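Local atomic coordinates of fibronectin-binding protein BBK32 (Borrelia burgdorferi, PDB entry 6N1L), a protein that binds fibronectin and the complement protease C1r, and inhibits the classical pathway of complement, probably through C1r binding by the domain described here. Residues V16-D21 with L77-V82; K71-L76 with A107-L112. One frame throughout, in Å; residues are numbered along the deposited sequence.

Contact 1: residues V16-D21 with L77-V82; sequences VKYNVD and LNYIQV
Asn19 and Tyr79 bring the helical segments 16-21 and 77-82 together, their CA atoms 5.2 Å apart where two nearly antiparallel axes (161° between their directions) approach to 8.4 Å. At that spacing side chains reach the opposite backbone: Asn19 CB lies 3.5 Å from Tyr79 O, and in return Tyr79 CB lies 3.6 Å from Asn19 O. Asn19 is turned with CG beside its backbone N (chi1 -77°), and the Asn19 and Tyr79 side chains cross at about a right angle. OD1 comes to the rim of the phenol ring, in its plane, 3.4 Å from Tyr79 CD1; the amide and ring planes are 58° apart. This is a van der Waals contact of the amide oxygen with a ring carbon, not a hydrogen bond. ND2 instead donates to Gly15 O, one turn back on its own helix, which helps fix the rotation of the amide. Val82, whose CB is directed at the opposing helix, brings CG1 against the flat amide, 3.6 Å from both Asn19 OD1 and Asn19 ND2. Tyr18 adds a looser contact at the margin, where Tyr18 OH is 4.5 Å from Tyr79 OH. The contact is a small, mixed polar and apolar seam near the surface, burying 265 Å² in all. It joins helix 9-44 to helix 66-87 within the helical bundle; Tyr79 also packs on Ser22, Ala23 and Thr26, while Val20 and Ile80 both lean on Leu140 of helix 122-147.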
loop_
_atom_site.group_PDB
_atom_site.type_symbol
_atom_site.label_atom_id
_atom_site.label_comp_id
_atom_site.label_asym_id
_atom_site.label_seq_id
_atom_site.Cartn_x
_atom_site.Cartn_y
_atom_site.Cartn_z
ATOM N N VAL A 16 -3.713 -8.936 -15.212
ATOM C CA VAL A 16 -3.337 -9.174 -13.819
ATOM C C VAL A 16 -1.940 -8.628 -13.548
ATOM O O VAL A 16 -1.699 -7.973 -12.522
ATOM C CB VAL A 16 -3.456 -10.671 -13.488
ATOM C CG1 VAL A 16 -2.698 -11.003 -12.210
ATOM C CG2 VAL A 16 -4.928 -11.053 -13.367
ATOM N N LYS A 17 -1.012 -8.836 -14.486
ATOM C CA LYS A 17 0.344 -8.329 -14.311
ATOM C C LYS A 17 0.355 -6.809 -14.182
ATOM O O LYS A 17 1.063 -6.257 -13.330
ATOM C CB LYS A 17 1.226 -8.780 -15.476
ATOM C CG LYS A 17 2.656 -8.271 -15.391
ATOM C CD LYS A 17 3.270 -8.082 -16.770
ATOM C CE LYS A 17 4.369 -7.026 -16.741
ATOM N NZ LYS A 17 4.266 -6.117 -17.915
ATOM N N TYR A 18 -0.440 -6.116 -14.998
ATOM C CA TYR A 18 -0.472 -4.661 -14.924
ATOM C C TYR A 18 -1.015 -4.190 -13.580
ATOM O O TYR A 18 -0.458 -3.278 -12.952
ATOM C CB TYR A 18 -1.319 -4.078 -16.054
ATOM C CG TYR A 18 -1.574 -2.604 -15.851
ATOM C CD1 TYR A 18 -0.589 -1.668 -16.148
ATOM C CD2 TYR A 18 -2.787 -2.146 -15.345
ATOM C CE1 TYR A 18 -0.802 -0.316 -15.950
ATOM C CE2 TYR A 18 -3.009 -0.790 -15.146
ATOM C CZ TYR A 18 -2.015 0.118 -15.453
ATOM O OH TYR A 18 -2.229 1.470 -15.255
ATOM N N ASN A 19 -2.120 -4.786 -13.133
ATOM C CA ASN A 19 -2.750 -4.298 -11.912
ATOM C C ASN A 19 -1.946 -4.672 -10.674
ATOM O O ASN A 19 -1.911 -3.898 -9.708
ATOM C CB ASN A 19 -4.186 -4.812 -11.825
ATOM C CG ASN A 19 -5.127 -4.050 -12.743
ATOM O OD1 ASN A 19 -5.688 -3.021 -12.361
ATOM N ND2 ASN A 19 -5.295 -4.546 -13.969
ATOM N N VAL A 20 -1.281 -5.833 -10.684
ATOM C CA VAL A 20 -0.412 -6.188 -9.566
ATOM C C VAL A 20 0.786 -5.241 -9.506
ATOM O O VAL A 20 1.169 -4.760 -8.426
ATOM C CB VAL A 20 0.020 -7.660 -9.677
ATOM C CG1 VAL A 20 1.082 -7.982 -8.640
ATOM C CG2 VAL A 20 -1.193 -8.568 -9.491
ATOM N N ASP A 21 1.377 -4.935 -10.662
ATOM C CA ASP A 21 2.484 -3.979 -10.693
ATOM C C ASP A 21 2.054 -2.625 -10.157
ATOM O O ASP A 21 2.790 -1.986 -9.392
ATOM C CB ASP A 21 3.016 -3.822 -12.118
ATOM C CG ASP A 21 4.132 -4.801 -12.448
ATOM O OD1 ASP A 21 4.549 -5.576 -11.554
ATOM O OD2 ASP A 21 4.588 -4.798 -13.617
ATOM N N LEU A 77 -6.630 -1.078 -3.041
ATOM C CA LEU A 77 -7.725 -2.042 -3.073
ATOM C C LEU A 77 -8.268 -2.212 -4.488
ATOM O O LEU A 77 -8.468 -3.340 -4.966
ATOM C CB LEU A 77 -8.837 -1.604 -2.123
ATOM C CG LEU A 77 -10.027 -2.545 -1.948
ATOM C CD1 LEU A 77 -9.573 -3.966 -1.535
ATOM C CD2 LEU A 77 -11.044 -1.975 -0.962
ATOM N N ASN A 78 -8.513 -1.095 -5.175
ATOM C CA ASN A 78 -9.087 -1.182 -6.515
ATOM C C ASN A 78 -8.187 -1.965 -7.464
ATOM O O ASN A 78 -8.676 -2.793 -8.243
ATOM C CB ASN A 78 -9.364 0.219 -7.063
ATOM C CG ASN A 78 -10.538 0.889 -6.375
ATOM O OD1 ASN A 78 -11.323 0.237 -5.692
ATOM N ND2 ASN A 78 -10.674 2.207 -6.571
ATOM N N TYR A 79 -6.870 -1.727 -7.418
ATOM C CA TYR A 79 -5.967 -2.482 -8.279
ATOM C C TYR A 79 -6.053 -3.977 -7.978
ATOM O O TYR A 79 -6.072 -4.804 -8.902
ATOM C CB TYR A 79 -4.529 -1.989 -8.115
ATOM C CG TYR A 79 -4.188 -0.735 -8.906
ATOM C CD1 TYR A 79 -4.568 -0.604 -10.242
ATOM C CD2 TYR A 79 -3.489 0.316 -8.319
ATOM C CE1 TYR A 79 -4.256 0.541 -10.968
ATOM C CE2 TYR A 79 -3.176 1.459 -9.032
ATOM C CZ TYR A 79 -3.558 1.567 -10.355
ATOM O OH TYR A 79 -3.241 2.705 -11.059
ATOM N N ILE A 80 -6.116 -4.347 -6.698
ATOM C CA ILE A 80 -6.186 -5.768 -6.350
ATOM C C ILE A 80 -7.551 -6.347 -6.710
ATOM O O ILE A 80 -7.657 -7.507 -7.134
ATOM C CB ILE A 80 -5.857 -5.978 -4.857
ATOM C CG1 ILE A 80 -4.403 -5.584 -4.583
ATOM C CG2 ILE A 80 -6.099 -7.437 -4.422
ATOM C CD1 ILE A 80 -3.412 -6.285 -5.470
ATOM N N GLN A 81 -8.619 -5.559 -6.556
ATOM C CA GLN A 81 -9.948 -6.079 -6.863
ATOM C C GLN A 81 -10.099 -6.350 -8.353
ATOM O O GLN A 81 -10.715 -7.355 -8.742
ATOM C CB GLN A 81 -11.029 -5.122 -6.366
ATOM C CG GLN A 81 -11.144 -5.102 -4.855
ATOM C CD GLN A 81 -12.302 -4.263 -4.364
ATOM O OE1 GLN A 81 -12.608 -3.220 -4.935
ATOM N NE2 GLN A 81 -12.947 -4.714 -3.292
ATOM N N VAL A 82 -9.511 -5.493 -9.198
ATOM C CA VAL A 82 -9.462 -5.770 -10.634
ATOM C C VAL A 82 -8.617 -7.012 -10.910
ATOM O O VAL A 82 -8.957 -7.835 -11.777
ATOM C CB VAL A 82 -8.920 -4.551 -11.399
ATOM C CG1 VAL A 82 -8.682 -4.892 -12.881
ATOM C CG2 VAL A 82 -9.865 -3.375 -11.257
#

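Contact 2: residues K71-L76 with A107-L112; sequences KNFKTL and AEIKTL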
loop_
_atom_site.group_PDB
_atom_site.type_symbol
_atom_site.label_atom_id
_atom_site.label_comp_id
_atom_site.label_asym_id
_atom_site.label_seq_id
_atom_site.Cartn_x
_atom_site.Cartn_y
_atom_site.Cartn_z
ATOM N N LYS A 71 -7.079 7.575 0.407
ATOM C CA LYS A 71 -7.084 7.557 -1.052
ATOM C C LYS A 71 -6.106 6.527 -1.591
ATOM O O LYS A 71 -6.456 5.710 -2.453
ATOM C CB LYS A 71 -6.740 8.941 -1.598
ATOM C CG LYS A 71 -6.824 9.060 -3.107
ATOM C CD LYS A 71 -8.192 8.607 -3.605
ATOM C CE LYS A 71 -8.590 9.310 -4.896
ATOM N NZ LYS A 71 -8.686 8.347 -6.042
ATOM N N ASN A 72 -4.870 6.536 -1.083
ATOM C CA ASN A 72 -3.888 5.551 -1.521
ATOM C C ASN A 72 -4.354 4.125 -1.223
ATOM O O ASN A 72 -4.096 3.207 -2.011
ATOM C CB ASN A 72 -2.538 5.828 -0.860
ATOM C CG ASN A 72 -1.835 7.043 -1.447
ATOM O OD1 ASN A 72 -2.153 7.488 -2.549
ATOM N ND2 ASN A 72 -0.871 7.579 -0.711
ATOM N N PHE A 73 -5.035 3.910 -0.093
ATOM C CA PHE A 73 -5.513 2.551 0.183
ATOM C C PHE A 73 -6.671 2.174 -0.734
ATOM O O PHE A 73 -6.787 1.014 -1.146
ATOM C CB PHE A 73 -5.907 2.383 1.650
ATOM C CG PHE A 73 -4.841 1.708 2.471
ATOM C CD1 PHE A 73 -3.823 2.451 3.046
ATOM C CD2 PHE A 73 -4.821 0.330 2.622
ATOM C CE1 PHE A 73 -2.809 1.826 3.780
ATOM C CE2 PHE A 73 -3.821 -0.295 3.342
ATOM C CZ PHE A 73 -2.815 0.452 3.935
ATOM N N LYS A 74 -7.531 3.129 -1.082
ATOM C CA LYS A 74 -8.578 2.797 -2.051
ATOM C C LYS A 74 -7.981 2.486 -3.412
ATOM O O LYS A 74 -8.437 1.556 -4.094
ATOM C CB LYS A 74 -9.611 3.919 -2.140
ATOM C CG LYS A 74 -10.636 3.856 -1.004
ATOM C CD LYS A 74 -11.054 2.401 -0.702
ATOM C CE LYS A 74 -12.124 2.319 0.391
ATOM N NZ LYS A 74 -12.640 0.922 0.632
ATOM N N THR A 75 -6.951 3.232 -3.823
ATOM C CA THR A 75 -6.252 2.920 -5.065
ATOM C C THR A 75 -5.669 1.506 -5.012
ATOM O O THR A 75 -5.821 0.717 -5.953
ATOM C CB THR A 75 -5.145 3.938 -5.323
ATOM O OG1 THR A 75 -5.712 5.243 -5.539
ATOM C CG2 THR A 75 -4.314 3.537 -6.523
ATOM N N LEU A 76 -5.019 1.171 -3.893
ATOM C CA LEU A 76 -4.458 -0.173 -3.727
ATOM C C LEU A 76 -5.545 -1.246 -3.801
ATOM O O LEU A 76 -5.394 -2.245 -4.517
ATOM C CB LEU A 76 -3.701 -0.255 -2.400
ATOM C CG LEU A 76 -3.185 -1.632 -1.959
ATOM C CD1 LEU A 76 -2.241 -2.223 -2.995
ATOM C CD2 LEU A 76 -2.457 -1.470 -0.630
ATOM N N ALA A 107 -8.590 -9.456 0.986
ATOM C CA ALA A 107 -9.201 -9.467 2.314
ATOM C C ALA A 107 -8.333 -8.729 3.333
ATOM O O ALA A 107 -8.847 -7.980 4.176
ATOM C CB ALA A 107 -9.457 -10.910 2.755
ATOM N N GLU A 108 -7.010 -8.909 3.256
ATOM C CA GLU A 108 -6.110 -8.202 4.168
ATOM C C GLU A 108 -6.197 -6.694 3.977
ATOM O O GLU A 108 -6.184 -5.936 4.956
ATOM C CB GLU A 108 -4.667 -8.686 3.973
ATOM C CG GLU A 108 -3.584 -7.901 4.773
ATOM C CD GLU A 108 -3.588 -8.167 6.276
ATOM O OE1 GLU A 108 -4.274 -9.118 6.708
ATOM O OE2 GLU A 108 -2.894 -7.428 7.027
ATOM N N ILE A 109 -6.289 -6.232 2.723
ATOM C CA ILE A 109 -6.386 -4.788 2.475
ATOM C C ILE A 109 -7.627 -4.222 3.148
ATOM O O ILE A 109 -7.595 -3.133 3.743
ATOM C CB ILE A 109 -6.377 -4.492 0.958
ATOM C CG1 ILE A 109 -5.028 -4.862 0.362
ATOM C CG2 ILE A 109 -6.627 -3.004 0.683
ATOM C CD1 ILE A 109 -4.974 -4.775 -1.133
ATOM N N LYS A 110 -8.735 -4.968 3.099
ATOM C CA LYS A 110 -9.949 -4.494 3.749
ATOM C C LYS A 110 -9.759 -4.395 5.255
ATOM O O LYS A 110 -10.250 -3.450 5.887
ATOM C CB LYS A 110 -11.121 -5.407 3.394
ATOM C CG LYS A 110 -11.596 -5.209 1.953
ATOM C CD LYS A 110 -12.739 -6.156 1.612
ATOM C CE LYS A 110 -12.966 -6.194 0.110
ATOM N NZ LYS A 110 -13.539 -7.502 -0.326
ATOM N N THR A 111 -9.017 -5.337 5.841
ATOM C CA THR A 111 -8.732 -5.287 7.274
ATOM C C THR A 111 -7.888 -4.068 7.630
ATOM O O THR A 111 -8.119 -3.414 8.655
ATOM C CB THR A 111 -8.026 -6.569 7.711
ATOM O OG1 THR A 111 -8.895 -7.684 7.491
ATOM C CG2 THR A 111 -7.671 -6.519 9.190
ATOM N N LEU A 112 -6.910 -3.742 6.785
ATOM C CA LEU A 112 -6.080 -2.562 7.024
ATOM C C LEU A 112 -6.882 -1.274 6.897
ATOM O O LEU A 112 -6.663 -0.324 7.657
ATOM C CB LEU A 112 -4.900 -2.555 6.049
ATOM C CG LEU A 112 -3.951 -3.755 6.135
ATOM C CD1 LEU A 112 -2.803 -3.583 5.131
ATOM C CD2 LEU A 112 -3.406 -3.919 7.550
#
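Phe73 and Leu76 face Ile109 and Leu112, and the contact between 71-76 and 107-112 is wholly apolar. The two segments run almost antiparallel, at 166°, with axes 10.4 Å apart, so side chains rather than backbones fill the interface. The ring of Phe73 touches two residues. Leu112 meets it through CB, 3.7 Å from Phe73 CE2, and through CD1, which sits in the ring plane at its edge, 3.9 Å from Phe73 CE2. Ile109 CG2 approaches the same rim less closely, near the plane and 4.3 Å from Phe73 CD2. These side chains belong to the buried centre of an antiparallel helical bundle, in which Ile133, Met136 and Ile129 of helix 122-147 pack on Phe73, Ile109 and Leu112, respectively. The aliphatic pair is Leu76 and Ile109. With CG1 anti to its carbonyl carbon and an extended chi2 of 173°, Ile109 carries CD1 to the branch point of Leu76, where Ile109 CD1 is 3.7 Å from Leu76 CG; both Leu76 methyls lie slightly farther from it. Polar links involve residues around this core: Lys110 NZ forms a salt bridge with Glu106, and Asn72 OD1 receives a weak hydrogen bond from Lys29 of helix 9-44.

Overall arrangement
Contacts 1 and 2 share helix 66-87, whose consecutive segments 77-82 and 71-76 meet helix 9-44 and helix 93-117, respectively. Their centres are about 12 Å apart, and along the sequence their segments alternate. Contact 1 lies near the surface, its centre about 12 Å from the centre of the chain; contact 2 is buried, its centre about 7 Å from it. Ile109 of contact 2 also packs on segment 77-82 of contact 1, its CD1 lying 3.6 Å from Ile80 CG1 and its CG2 3.8 Å from Leu77 CD1. Helix 122-147 packs against both contacts. In the complement inhibitory domain, helix 66-87 is thus packed against helix 9-44 in one contact and helix 93-117 in the other.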